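Local atomic coordinates of phosphate-binding protein PstS (Borrelia burgdorferi, PDB entry 4N13), a protein that binds inorganic phosphate with micromolar affinity as the solute-binding lipoprotein of an ABC transporter that imports phosphate. Residues E11-G17 / N38-Y44; I92-I97 / T177-H182; N129-D134 / G164-N170. All coordinates share one frame; numbering follows the deposited sequence. Where two conformers were deposited one is given.

Contact 1 of 3, residues E11-G17 / N38-Y44; sequences EKIVSIG and NNTKVTY
Lys12 O receives the backbone N of Lys41 at 2.7 Å with an almost straight N-H...O angle of 176°, while the CA-H of Thr40 approaches the same oxygen at 3.4 Å from CA. This pairing of one N-H and one CA-H is repeated along two parallel strands whose axes lie 13° apart: Val14 O takes Thr43 N and Val42 CA, and Lys41 O takes Val14 N and Ile13 CA. Bonds from Lys12 N to Asn39 O and from Ile16 N to Thr43 O complete five backbone hydrogen bonds.

On the face of Ser15 and Thr43 the two hydroxyls do not meet directly; a water held by three oxygens bonds Ser15 OG at 2.8 Å and Thr43 OG1 at 2.7 Å, and donates to Ile16 O.

The other face, carrying Lys12, Val14, Ile16, Thr40, Val42 and Tyr44, packs mainly through carbon atoms. Val14 CG2 meets Thr40 CG2 at 3.8 Å, and Ile16 splits its branches, CD1 reaching Val42 CG1 at 3.5 Å and CG2 reaching Tyr44 CD1 at 3.5 Å. Tyr44 holds CG trans to its backbone N (chi1 -169°), which brings the ring close to segment 11-17. There it crosses the Ile16 side chain at about a right angle, its edge to CG2; its OH is hydrogen-bonded to O of Ser19, which probably binds phosphate.

The two strands belong to the beta-alpha-beta unit 12-18, 23-36, 40-45. Helix 23-36 packs on Val42 and Tyr44, helix 237-246 reaches Lys12, Val14, Ile16 and Thr40, and strand 63-66 flanks strand 12-18 in the sheet.

Contact 2 of 3, residues I92-I97 / T177-H182; sequences ITSPEI and TSLTPH
Glu96 lays CG and its carboxylate against His182, in the one of its two deposited conformers described here. From CB, which points toward segment 177-182, the chain places CG between the backbone N and the carbonyl carbon (chi1 89°) and 3.7 Å from His182 NE2. CD follows at 3.7 Å from His182 CD2, with the carboxylate and imidazole planes 17° apart, a stacked pair. OE1 lies over the centre of the ring, 3.6 Å above its plane, and also accepts the backbone N of His182 at 2.8 Å; that N-H arrives from above the carboxylate plane. The other oxygen, OE2, takes Ser94 OG at 2.6 Å on its syn lone pair.

Ser94 to Ile97 form a type I beta turn at the end of strand 80-93, and the Ser94-Glu96 bond lies within it. Through the bond from His182 N to Glu96 OE1 the turn meets the loop between helix 170-179 and strand 183-188. Ser94 OG also accepts Ser183 N, linking the turn to strand 183-188, the antiparallel partner of 80-93.

Thr177 lays its methyl CG2 against the backbone where strand 80-93 ends, 3.5 Å from Ser94 N, while its OG1 is hydrogen-bonded to Val173 O within the helix.

Contact 3 of 3, residues N129-D134 / G164-N170; sequences NFINRD and GIVVKSN. With SO4 (sulfate ion), chain C; EDO (1,2-ethanediol), chain F; SO4 (sulfate ion), chain B.
Arg133, with CG trans to the carbonyl carbon (chi1 -72°) and bends at chi2 and chi3, folds back onto segment 164-170, and NE donates to Val167 O at 3.2 Å, an oxygen close to the guanidinium plane but approached from above its own carbonyl plane. Ser169 N sits over one guanidinium face, offset toward the rim. The outer nitrogens grip one sulfate side by side, NH1 to O1 at 2.8 Å and NH2 to O4 at 2.9 Å. Asp134 OD1 takes NH2 on its syn lone pair in a salt bridge of 3.1 Å, which helps fix the rotation of the guanidinium, and a water joins NH1 to Asn170 OD1.

In the next shell Asn170 OD1 is bonded to Gly188 N. Ser139 OG, probably a phosphate ligand, also bonds a sulfate, probably this one; the ion, probably from the crystallisation liquor, may occupy the phosphate's place. A second sulfate is held by Lys168 N at 2.8 Å and by OG of Ser169, the N-cap residue of helix 170-179.

Behind these groups the parallel strands are stitched by Ile165 N to Phe130 O, Asn132 N to Ile165 O and Val167 N to Asn132 O. Strand 129-133, helix 138-151 and strand 165-167 make up a beta-alpha-beta unit; strand 183-188 also pairs with strand 129-133, and helix 170-179 packs on Ile131, Arg133 and Val167.

In the fold
Contact 1 comes first along the chain and lies on the opposite side of the chain's centre from the others, its centre about 48 Å from that of contact 2 and about 40 Å from that of contact 3. Contact 3 is nested within the loop that contact 2 closes; their centres are about 13 Å apart, and they touch where Pro181 O meets Asn129 ND2. All three reach the same mixed sheet, in which the long strands 80-93 and 223-230 pair between the halves. This is the two-lobed layout of periplasmic binding proteins: each lobe supplies a beta-alpha-beta unit, near Ser19 and Ser139 respectively, residues that probably bind phosphate between them.

Contact 1 of 3, residues E11-G17 / N38-Y44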
loop_
_atom_site.group_PDB
_atom_site.type_symbol
_atom_site.label_atom_id
_atom_site.label_comp_id
_atom_site.label_asym_id
_atom_site.label_seq_id
_atom_site.Cartn_x
_atom_site.Cartn_y
_atom_site.Cartn_z
ATOM N N GLU A 11 28.139 7.157 -21.930
ATOM C CA GLU A 11 26.922 7.269 -21.123
ATOM C C GLU A 11 26.545 5.911 -20.516
ATOM O O GLU A 11 26.633 4.882 -21.178
ATOM C CB GLU A 11 25.769 7.779 -21.995
ATOM C CG GLU A 11 24.496 8.166 -21.247
ATOM C CD GLU A 11 24.550 9.570 -20.691
ATOM O OE1 GLU A 11 25.551 10.274 -20.944
ATOM O OE2 GLU A 11 23.592 9.968 -19.991
ATOM N N LYS A 12 26.103 5.913 -19.264
ATOM C CA LYS A 12 25.643 4.696 -18.615
ATOM C C LYS A 12 24.134 4.559 -18.776
ATOM O O LYS A 12 23.433 5.558 -18.933
ATOM C CB LYS A 12 25.998 4.720 -17.141
ATOM C CG LYS A 12 27.469 4.966 -16.872
ATOM C CD LYS A 12 28.316 3.766 -17.246
ATOM C CE LYS A 12 29.793 4.126 -17.167
ATOM N NZ LYS A 12 30.678 2.941 -17.060
ATOM N N ILE A 13 23.637 3.328 -18.747
ATOM C CA ILE A 13 22.213 3.079 -18.904
ATOM C C ILE A 13 21.696 2.248 -17.740
ATOM O O ILE A 13 22.257 1.211 -17.409
ATOM C CB ILE A 13 21.928 2.360 -20.235
ATOM C CG1 ILE A 13 22.355 3.263 -21.407
ATOM C CG2 ILE A 13 20.455 1.997 -20.343
ATOM C CD1 ILE A 13 22.230 2.634 -22.766
ATOM N N VAL A 14 20.624 2.721 -17.115
ATOM C CA VAL A 14 19.975 2.005 -16.041
ATOM C C VAL A 14 18.502 1.840 -16.399
ATOM O O VAL A 14 17.700 2.780 -16.269
ATOM C CB VAL A 14 20.136 2.733 -14.691
ATOM C CG1 VAL A 14 19.351 2.012 -13.578
ATOM C CG2 VAL A 14 21.609 2.863 -14.342
ATOM N N SER A 15 18.153 0.642 -16.855
ATOM C CA SER A 15 16.776 0.324 -17.221
ATOM C C SER A 15 16.055 -0.246 -15.990
ATOM O O SER A 15 16.526 -1.217 -15.396
ATOM C CB SER A 15 16.748 -0.671 -18.380
ATOM O OG SER A 15 15.429 -0.832 -18.851
ATOM N N ILE A 16 14.929 0.368 -15.621
ATOM C CA ILE A 16 14.170 -0.015 -14.441
ATOM C C ILE A 16 12.776 -0.466 -14.886
ATOM O O ILE A 16 12.206 0.076 -15.826
ATOM C CB ILE A 16 14.066 1.170 -13.480
ATOM C CG1 ILE A 16 15.446 1.780 -13.232
ATOM C CG2 ILE A 16 13.375 0.776 -12.179
ATOM C CD1 ILE A 16 15.452 2.936 -12.256
ATOM N N GLY A 17 12.237 -1.466 -14.206
ATOM C CA GLY A 17 10.888 -1.932 -14.476
ATOM C C GLY A 17 10.164 -2.205 -13.179
ATOM O O GLY A 17 10.781 -2.282 -12.130
ATOM N N ASN A 38 23.871 14.007 -15.582
ATOM C CA ASN A 38 23.319 13.804 -16.920
ATOM C C ASN A 38 24.099 12.773 -17.730
ATOM O O ASN A 38 23.871 12.613 -18.931
ATOM C CB ASN A 38 23.227 15.127 -17.693
ATOM C CG ASN A 38 24.574 15.804 -17.861
ATOM O OD1 ASN A 38 25.624 15.169 -17.767
ATOM N ND2 ASN A 38 24.550 17.110 -18.104
ATOM N N ASN A 39 24.987 12.046 -17.064
ATOM C CA ASN A 39 25.775 11.007 -17.724
ATOM C C ASN A 39 25.184 9.598 -17.584
ATOM O O ASN A 39 25.764 8.626 -18.078
ATOM C CB ASN A 39 27.201 10.997 -17.175
ATOM C CG ASN A 39 28.094 10.001 -17.885
ATOM O OD1 ASN A 39 28.381 10.150 -19.073
ATOM N ND2 ASN A 39 28.542 8.976 -17.158
ATOM N N THR A 40 24.034 9.483 -16.928
ATOM C CA THR A 40 23.303 8.229 -16.881
ATOM C C THR A 40 21.942 8.425 -17.505
ATOM O O THR A 40 21.255 9.412 -17.241
ATOM C CB THR A 40 23.129 7.722 -15.437
ATOM O OG1 THR A 40 24.424 7.470 -14.895
ATOM C CG2 THR A 40 22.362 6.414 -15.384
ATOM N N LYS A 41 21.555 7.476 -18.341
ATOM C CA LYS A 41 20.224 7.415 -18.906
ATOM C C LYS A 41 19.448 6.402 -18.098
ATOM O O LYS A 41 19.812 5.243 -18.062
ATOM C CB LYS A 41 20.294 6.949 -20.357
ATOM C CG LYS A 41 18.944 6.660 -20.984
ATOM C CD LYS A 41 18.093 7.891 -21.008
ATOM C CE LYS A 41 16.967 7.796 -22.005
ATOM N NZ LYS A 41 16.156 9.041 -21.931
ATOM N N VAL A 42 18.402 6.851 -17.435
ATOM C CA VAL A 42 17.545 5.990 -16.612
ATOM C C VAL A 42 16.162 5.975 -17.240
ATOM O O VAL A 42 15.670 7.020 -17.664
ATOM C CB VAL A 42 17.435 6.507 -15.166
ATOM C CG1 VAL A 42 16.702 5.508 -14.307
ATOM C CG2 VAL A 42 18.815 6.805 -14.603
ATOM N N THR A 43 15.556 4.802 -17.340
ATOM C CA THR A 43 14.202 4.679 -17.865
ATOM C C THR A 43 13.369 3.817 -16.922
ATOM O O THR A 43 13.915 3.003 -16.161
ATOM C CB THR A 43 14.187 4.061 -19.290
ATOM O OG1 THR A 43 14.720 2.736 -19.256
ATOM C CG2 THR A 43 15.000 4.874 -20.279
ATOM N N TYR A 44 12.054 3.996 -16.961
ATOM C CA TYR A 44 11.118 3.185 -16.178
ATOM C C TYR A 44 10.031 2.627 -17.073
ATOM O O TYR A 44 9.355 3.387 -17.759
ATOM C CB TYR A 44 10.487 4.011 -15.037
ATOM C CG TYR A 44 9.720 3.135 -14.065
ATOM C CD1 TYR A 44 10.369 2.128 -13.375
ATOM C CD2 TYR A 44 8.354 3.290 -13.855
ATOM C CE1 TYR A 44 9.702 1.294 -12.501
ATOM C CE2 TYR A 44 7.675 2.447 -12.972
ATOM C CZ TYR A 44 8.364 1.450 -12.300
ATOM O OH TYR A 44 7.734 0.595 -11.426
HETATM O O HOH W 1 13.089 0.706 -18.407
#

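Contact 2 of 3, residues I92-I97 / T177-H182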
loop_
_atom_site.group_PDB
_atom_site.type_symbol
_atom_site.label_atom_id
_atom_site.label_comp_id
_atom_site.label_asym_id
_atom_site.label_seq_id
_atom_site.Cartn_x
_atom_site.Cartn_y
_atom_site.Cartn_z
ATOM N N ILE A 92 -12.005 3.459 8.257
ATOM C CA ILE A 92 -12.846 4.514 8.789
ATOM C C ILE A 92 -14.228 3.965 9.094
ATOM O O ILE A 92 -14.715 3.036 8.425
ATOM C CB ILE A 92 -12.960 5.725 7.841
ATOM C CG1 ILE A 92 -13.400 5.322 6.440
ATOM C CG2 ILE A 92 -11.609 6.450 7.781
ATOM C CD1 ILE A 92 -13.817 6.494 5.589
ATOM N N THR A 93 -14.856 4.528 10.127
ATOM C CA THR A 93 -16.193 4.113 10.500
ATOM C C THR A 93 -17.081 5.309 10.695
ATOM O O THR A 93 -16.633 6.444 10.909
ATOM C CB THR A 93 -16.225 3.261 11.796
ATOM O OG1 THR A 93 -15.973 4.081 12.930
ATOM C CG2 THR A 93 -15.227 2.126 11.751
ATOM N N SER A 94 -18.378 5.046 10.676
ATOM C CA SER A 94 -19.313 6.074 11.099
ATOM C C SER A 94 -19.124 6.390 12.592
ATOM O O SER A 94 -18.618 5.573 13.343
ATOM C CB SER A 94 -20.727 5.664 10.753
ATOM O OG SER A 94 -20.999 4.390 11.236
ATOM N N PRO A 95 -19.477 7.610 13.004
ATOM C CA PRO A 95 -19.021 8.036 14.330
ATOM C C PRO A 95 -19.834 7.529 15.520
ATOM O O PRO A 95 -19.463 7.801 16.648
ATOM C CB PRO A 95 -19.085 9.570 14.249
ATOM C CG PRO A 95 -20.096 9.855 13.188
ATOM C CD PRO A 95 -19.988 8.730 12.196
ATOM N N GLU A 96 -20.935 6.834 15.258
ATOM C CA GLU A 96 -21.792 6.364 16.334
ATOM C C GLU A 96 -21.362 4.992 16.842
ATOM O O GLU A 96 -21.770 4.584 17.930
ATOM C CB GLU A 96 -23.271 6.384 15.922
ATOM C CG GLU A 96 -23.795 5.125 15.244
ATOM C CD GLU A 96 -23.333 4.971 13.803
ATOM O OE1 GLU A 96 -24.198 4.790 12.916
ATOM O OE2 GLU A 96 -22.109 4.993 13.557
ATOM N N ILE A 97 -20.509 4.296 16.091
ATOM C CA ILE A 97 -19.892 3.087 16.629
ATOM C C ILE A 97 -18.748 3.553 17.527
ATOM O O ILE A 97 -17.864 4.298 17.097
ATOM C CB ILE A 97 -19.393 2.066 15.547
ATOM C CG1 ILE A 97 -17.873 2.139 15.358
ATOM C CG2 ILE A 97 -20.143 2.228 14.229
ATOM C CD1 ILE A 97 -17.325 1.071 14.427
ATOM N N THR A 177 -19.629 6.343 3.930
ATOM C CA THR A 177 -19.500 6.066 5.354
ATOM C C THR A 177 -20.265 7.145 6.141
ATOM O O THR A 177 -20.966 6.843 7.117
ATOM C CB THR A 177 -18.018 6.027 5.767
ATOM O OG1 THR A 177 -17.365 4.960 5.075
ATOM C CG2 THR A 177 -17.874 5.781 7.247
ATOM N N SER A 178 -20.168 8.389 5.691
ATOM C CA SER A 178 -20.846 9.498 6.353
ATOM C C SER A 178 -22.364 9.372 6.290
ATOM O O SER A 178 -23.054 9.880 7.160
ATOM C CB SER A 178 -20.374 10.831 5.771
ATOM O OG SER A 178 -20.986 11.167 4.538
ATOM N N LEU A 179 -22.875 8.663 5.282
ATOM C CA LEU A 179 -24.309 8.524 5.067
ATOM C C LEU A 179 -24.875 7.200 5.523
ATOM O O LEU A 179 -26.088 7.070 5.590
ATOM C CB LEU A 179 -24.630 8.695 3.578
ATOM C CG LEU A 179 -24.515 10.113 3.018
ATOM C CD1 LEU A 179 -24.717 10.104 1.519
ATOM C CD2 LEU A 179 -25.521 11.045 3.716
ATOM N N THR A 180 -24.028 6.218 5.846
ATOM C CA THR A 180 -24.495 4.862 6.101
ATOM C C THR A 180 -24.277 4.521 7.570
ATOM O O THR A 180 -23.150 4.566 8.053
ATOM C CB THR A 180 -23.725 3.864 5.219
ATOM O OG1 THR A 180 -23.852 4.223 3.835
ATOM C CG2 THR A 180 -24.243 2.489 5.391
ATOM N N PRO A 181 -25.346 4.179 8.288
ATOM C CA PRO A 181 -25.143 3.938 9.717
ATOM C C PRO A 181 -24.307 2.681 9.972
ATOM O O PRO A 181 -24.297 1.738 9.184
ATOM C CB PRO A 181 -26.568 3.787 10.269
ATOM C CG PRO A 181 -27.413 3.496 9.102
ATOM C CD PRO A 181 -26.745 4.021 7.873
ATOM N N HIS A 182 -23.605 2.679 11.097
ATOM C CA HIS A 182 -22.844 1.529 11.572
ATOM C C HIS A 182 -21.948 0.931 10.510
ATOM O O HIS A 182 -21.852 -0.288 10.384
ATOM C CB HIS A 182 -23.804 0.493 12.137
ATOM C CG HIS A 182 -24.664 1.035 13.236
ATOM N ND1 HIS A 182 -26.030 1.162 13.126
ATOM C CD2 HIS A 182 -24.341 1.497 14.468
ATOM C CE1 HIS A 182 -26.516 1.674 14.242
ATOM N NE2 HIS A 182 -25.512 1.885 15.076
#

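Contact 3 of 3, residues N129-D134 / G164-N170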
loop_
_atom_site.group_PDB
_atom_site.type_symbol
_atom_site.label_atom_id
_atom_site.label_comp_id
_atom_site.label_asym_id
_atom_site.label_seq_id
_atom_site.Cartn_x
_atom_site.Cartn_y
_atom_site.Cartn_z
ATOM N N ASN A 129 -22.530 -2.453 8.303
ATOM C CA ASN A 129 -22.605 -2.106 6.898
ATOM C C ASN A 129 -21.190 -1.930 6.360
ATOM O O ASN A 129 -20.531 -0.915 6.593
ATOM C CB ASN A 129 -23.429 -0.839 6.712
ATOM C CG ASN A 129 -24.888 -1.095 6.849
ATOM O OD1 ASN A 129 -25.417 -2.024 6.235
ATOM N ND2 ASN A 129 -25.567 -0.289 7.658
ATOM N N PHE A 130 -20.713 -2.954 5.678
ATOM C CA PHE A 130 -19.379 -2.964 5.105
ATOM C C PHE A 130 -19.397 -2.288 3.746
ATOM O O PHE A 130 -20.137 -2.707 2.845
ATOM C CB PHE A 130 -18.906 -4.412 4.976
ATOM C CG PHE A 130 -17.671 -4.585 4.152
ATOM C CD1 PHE A 130 -16.571 -3.754 4.336
ATOM C CD2 PHE A 130 -17.590 -5.613 3.218
ATOM C CE1 PHE A 130 -15.422 -3.932 3.570
ATOM C CE2 PHE A 130 -16.430 -5.806 2.470
ATOM C CZ PHE A 130 -15.351 -4.966 2.647
ATOM N N ILE A 131 -18.563 -1.258 3.591
ATOM C CA ILE A 131 -18.413 -0.516 2.343
ATOM C C ILE A 131 -17.113 -0.998 1.717
ATOM O O ILE A 131 -16.043 -0.857 2.307
ATOM C CB ILE A 131 -18.342 0.981 2.615
ATOM C CG1 ILE A 131 -19.647 1.447 3.293
ATOM C CG2 ILE A 131 -18.090 1.746 1.332
ATOM C CD1 ILE A 131 -19.520 2.798 3.999
ATOM N N ASN A 132 -17.221 -1.638 0.558
ATOM C CA ASN A 132 -16.075 -2.192 -0.140
ATOM C C ASN A 132 -15.746 -1.370 -1.371
ATOM O O ASN A 132 -16.561 -0.591 -1.849
ATOM C CB ASN A 132 -16.360 -3.639 -0.544
ATOM C CG ASN A 132 -15.094 -4.475 -0.707
ATOM O OD1 ASN A 132 -13.992 -4.020 -0.464
ATOM N ND2 ASN A 132 -15.265 -5.721 -1.132
ATOM N N ARG A 133 -14.527 -1.519 -1.855
ATOM C CA ARG A 133 -14.130 -0.967 -3.136
ATOM C C ARG A 133 -14.410 -1.940 -4.277
ATOM O O ARG A 133 -14.583 -3.132 -4.072
ATOM C CB ARG A 133 -12.639 -0.577 -3.121
ATOM C CG ARG A 133 -12.353 0.639 -2.288
ATOM C CD ARG A 133 -13.016 1.914 -2.834
ATOM N NE ARG A 133 -12.734 2.090 -4.250
ATOM C CZ ARG A 133 -11.603 2.574 -4.752
ATOM N NH1 ARG A 133 -10.631 2.995 -3.967
ATOM N NH2 ARG A 133 -11.432 2.637 -6.054
ATOM N N ASP A 134 -14.447 -1.393 -5.483
ATOM C CA ASP A 134 -14.612 -2.179 -6.695
ATOM C C ASP A 134 -13.407 -3.105 -6.894
ATOM O O ASP A 134 -12.268 -2.755 -6.568
ATOM C CB ASP A 134 -14.786 -1.234 -7.883
ATOM C CG ASP A 134 -13.612 -0.307 -8.065
ATOM O OD1 ASP A 134 -13.371 0.561 -7.193
ATOM O OD2 ASP A 134 -12.930 -0.455 -9.105
ATOM N N GLY A 164 -21.251 -6.535 0.419
ATOM C CA GLY A 164 -20.701 -5.218 0.687
ATOM C C GLY A 164 -21.292 -4.153 -0.227
ATOM O O GLY A 164 -21.767 -4.455 -1.322
ATOM N N ILE A 165 -21.281 -2.902 0.240
ATOM C CA ILE A 165 -21.788 -1.761 -0.537
ATOM C C ILE A 165 -20.569 -1.285 -1.328
ATOM O O ILE A 165 -19.585 -0.777 -0.744
ATOM C CB ILE A 165 -22.262 -0.646 0.410
ATOM C CG1 ILE A 165 -23.504 -1.066 1.202
ATOM C CG2 ILE A 165 -22.490 0.648 -0.378
ATOM C CD1 ILE A 165 -23.765 -0.204 2.418
ATOM N N VAL A 166 -20.595 -1.435 -2.648
ATOM C CA VAL A 166 -19.392 -1.247 -3.439
ATOM C C VAL A 166 -19.322 0.168 -3.997
ATOM O O VAL A 166 -20.269 0.630 -4.621
ATOM C CB VAL A 166 -19.322 -2.272 -4.593
ATOM C CG1 VAL A 166 -18.072 -2.040 -5.451
ATOM C CG2 VAL A 166 -19.372 -3.704 -4.057
ATOM N N VAL A 167 -18.199 0.851 -3.792
ATOM C CA VAL A 167 -17.986 2.183 -4.337
ATOM C C VAL A 167 -16.652 2.261 -5.084
ATOM O O VAL A 167 -15.783 1.398 -4.911
ATOM C CB VAL A 167 -18.076 3.277 -3.247
ATOM C CG1 VAL A 167 -19.423 3.217 -2.545
ATOM C CG2 VAL A 167 -16.937 3.142 -2.244
ATOM N N LYS A 168 -16.482 3.294 -5.903
ATOM C CA LYS A 168 -15.435 3.285 -6.924
ATOM C C LYS A 168 -14.311 4.302 -6.728
ATOM O O LYS A 168 -13.530 4.558 -7.636
ATOM C CB LYS A 168 -16.067 3.474 -8.304
ATOM C CG LYS A 168 -16.930 2.277 -8.715
ATOM C CD LYS A 168 -17.380 2.318 -10.155
ATOM C CE LYS A 168 -18.802 2.811 -10.282
ATOM N NZ LYS A 168 -19.411 2.444 -11.599
ATOM N N SER A 169 -14.220 4.862 -5.533
ATOM C CA SER A 169 -13.160 5.804 -5.229
ATOM C C SER A 169 -12.985 5.981 -3.724
ATOM O O SER A 169 -13.903 5.689 -2.939
ATOM C CB SER A 169 -13.463 7.184 -5.822
ATOM O OG SER A 169 -14.639 7.716 -5.223
ATOM N N ASN A 170 -11.829 6.496 -3.327
ATOM C CA ASN A 170 -11.591 6.858 -1.937
ATOM C C ASN A 170 -12.582 7.897 -1.442
ATOM O O ASN A 170 -13.120 7.762 -0.347
ATOM C CB ASN A 170 -10.161 7.381 -1.749
ATOM C CG ASN A 170 -9.138 6.270 -1.818
ATOM O OD1 ASN A 170 -9.019 5.473 -0.891
ATOM N ND2 ASN A 170 -8.414 6.189 -2.922
HETATM S S SO4 C . -18.014 6.397 -7.108
HETATM O O1 SO4 C . -18.530 5.206 -6.389
HETATM O O2 SO4 C . -18.711 7.579 -6.661
HETATM O O3 SO4 C . -16.592 6.616 -6.840
HETATM O O4 SO4 C . -18.257 6.224 -8.559
HETATM C C1 EDO F . -17.733 -7.934 -3.098
HETATM O O1 EDO F . -16.333 -7.630 -3.160
HETATM C C2 EDO F . -18.513 -6.887 -2.305
HETATM O O2 EDO F . -18.005 -6.758 -0.973
HETATM S S SO4 B . -7.541 3.192 -6.041
HETATM O O1 SO4 B . -7.988 3.557 -4.699
HETATM O O2 SO4 B . -6.575 4.205 -6.432
HETATM O O3 SO4 B . -6.904 1.895 -5.953
HETATM O O4 SO4 B . -8.713 3.191 -6.887
HETATM O O HOH W 2 -10.364 3.006 -1.050
#